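Local atomic coordinates of PhiH1 repressor-like protein (Haloarcula marismortui ATCC 43049, PDB entry 3B73), a protein that is of unknown function but, as a winged-helix-turn-helix relative of the PhiH1 repressor, probably binds DNA and regulates transcription. Residues L19-I22 with H23-N27. Numbering follows the deposited sequence.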
loop_
_atom_site.group_PDB
_atom_site.type_symbol
_atom_site.label_atom_id
_atom_site.label_comp_id
_atom_site.label_asym_id
_atom_site.label_seq_id
_atom_site.Cartn_x
_atom_site.Cartn_y
_atom_site.Cartn_z
ATOM N N LEU B 19 -8.151 -0.699 4.533
ATOM C CA LEU B 19 -8.172 0.310 5.591
ATOM C C LEU B 19 -8.718 1.648 5.084
ATOM O O LEU B 19 -9.515 2.293 5.754
ATOM C CB LEU B 19 -6.794 0.500 6.225
ATOM C CG LEU B 19 -6.394 -0.596 7.200
ATOM C CD1 LEU B 19 -4.926 -0.475 7.503
ATOM C CD2 LEU B 19 -7.246 -0.543 8.492
ATOM N N GLU B 20 -8.295 2.044 3.887
ATOM C CA GLU B 20 -8.702 3.314 3.281
ATOM C C GLU B 20 -10.207 3.338 3.017
ATOM O O GLU B 20 -10.875 4.349 3.227
ATOM C CB GLU B 20 -7.921 3.568 1.980
ATOM C CG GLU B 20 -6.444 3.894 2.238
ATOM C CD GLU B 20 -5.549 3.719 1.014
ATOM O OE1 GLU B 20 -4.357 4.062 1.129
ATOM O OE2 GLU B 20 -6.016 3.245 -0.054
ATOM N N ILE B 21 -10.741 2.208 2.580
ATOM C CA ILE B 21 -12.156 2.133 2.272
ATOM C C ILE B 21 -12.980 2.184 3.545
ATOM O O ILE B 21 -13.976 2.900 3.627
ATOM C CB ILE B 21 -12.496 0.874 1.457
ATOM C CG1 ILE B 21 -12.091 1.086 -0.007
ATOM C CG2 ILE B 21 -13.983 0.570 1.550
ATOM C CD1 ILE B 21 -11.907 -0.227 -0.799
ATOM N N ILE B 22 -12.566 1.438 4.552
ATOM C CA ILE B 22 -13.312 1.452 5.794
ATOM C C ILE B 22 -13.199 2.831 6.468
ATOM O O ILE B 22 -14.159 3.323 7.038
ATOM C CB ILE B 22 -12.854 0.320 6.720
ATOM C CG1 ILE B 22 -13.252 -1.027 6.102
ATOM C CG2 ILE B 22 -13.450 0.494 8.123
ATOM C CD1 ILE B 22 -12.873 -2.220 6.958
ATOM N N HIS B 23 -12.037 3.468 6.374
ATOM C CA HIS B 23 -11.866 4.791 6.965
ATOM C C HIS B 23 -12.884 5.760 6.369
ATOM O O HIS B 23 -13.516 6.530 7.087
ATOM C CB HIS B 23 -10.449 5.322 6.754
ATOM C CG HIS B 23 -10.304 6.796 7.007
ATOM N ND1 HIS B 23 -10.194 7.332 8.272
ATOM C CD2 HIS B 23 -10.243 7.845 6.150
ATOM C CE1 HIS B 23 -10.067 8.644 8.187
ATOM N NE2 HIS B 23 -10.097 8.982 6.909
ATOM N N GLU B 24 -13.058 5.704 5.057
ATOM C CA GLU B 24 -13.946 6.646 4.399
ATOM C C GLU B 24 -15.427 6.275 4.528
ATOM O O GLU B 24 -16.265 7.156 4.622
ATOM C CB GLU B 24 -13.564 6.833 2.924
ATOM C CG GLU B 24 -14.153 5.792 1.980
ATOM C CD GLU B 24 -14.028 6.170 0.506
ATOM O OE1 GLU B 24 -12.937 6.608 0.078
ATOM O OE2 GLU B 24 -15.027 6.017 -0.229
ATOM N N GLU B 25 -15.744 4.983 4.532
ATOM C CA GLU B 25 -17.137 4.522 4.582
ATOM C C GLU B 25 -17.656 4.359 6.005
ATOM O O GLU B 25 -18.864 4.338 6.228
ATOM C CB GLU B 25 -17.294 3.179 3.858
ATOM C CG GLU B 25 -17.050 3.208 2.350
ATOM C CD GLU B 25 -18.047 4.067 1.603
ATOM O OE1 GLU B 25 -19.208 4.175 2.060
ATOM O OE2 GLU B 25 -17.667 4.633 0.557
ATOM N N GLY B 26 -16.746 4.204 6.961
ATOM C CA GLY B 26 -17.134 3.995 8.343
ATOM C C GLY B 26 -17.089 2.531 8.758
ATOM O O GLY B 26 -16.475 2.180 9.770
ATOM N N ASN B 27 -17.757 1.670 8.004
ATOM C CA ASN B 27 -17.578 0.242 8.235
ATOM C C ASN B 27 -17.439 -0.551 6.952
ATOM O O ASN B 27 -17.682 -0.045 5.858
ATOM C CB ASN B 27 -18.699 -0.316 9.090
ATOM C CG ASN B 27 -20.046 -0.019 8.520
ATOM O OD1 ASN B 27 -20.186 0.119 7.308
ATOM N ND2 ASN B 27 -21.057 0.093 9.385
#
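Between L19-I22 and H23-N27 the last turns of helix 13-25 are tied by four successive i to i+4 hydrogen bonds. H23 N donates to L19 O at 2.9 Å, and E24 N to E20 O at a longer 3.2 Å. E25 N reaches I21 O (2.9 Å) nearly in line with the carbonyl, at a C=O...N angle of 160°. The final bond, from G26 N to I22 O, is the shortest at 2.7 Å, although its N-H is the most bent of the four. G26, with no side chain, takes the positive phi (99°) with which the chain leaves helical geometry. The chain then leads through N27 into the short strand 27-28, which pairs with strand 66-69 in the three-stranded sheet of the winged-helix fold; the N27 side chain rests against V66 and V68 of that strand.

Around this end the side chains divide between core and solvent. L19 packs against I69, Y76 and L59, while I22 also meets L59 and sets its CG2 3.8 Å from G26 O as the chain turns away. I21 packs against R36 and I39, and against M4 of the second subunit. The E25 side chain runs next to it, with CG 4.1 Å from I21 CG2. E24 has its CG wedged between its own backbone N and carbonyl carbon (chi1 85°), a rotation that folds the methylene back over the preceding turn, 3.3 Å from I21 O. Beyond CG its chain is extended, and OE2 forms a salt bridge with R36 NH1, which also makes a long, weak ion pair with E25 OE2 and would probably offset the repulsion between the two carboxylates. The E20 carboxylate is held by R5 through OE1 and by R17 through OE2.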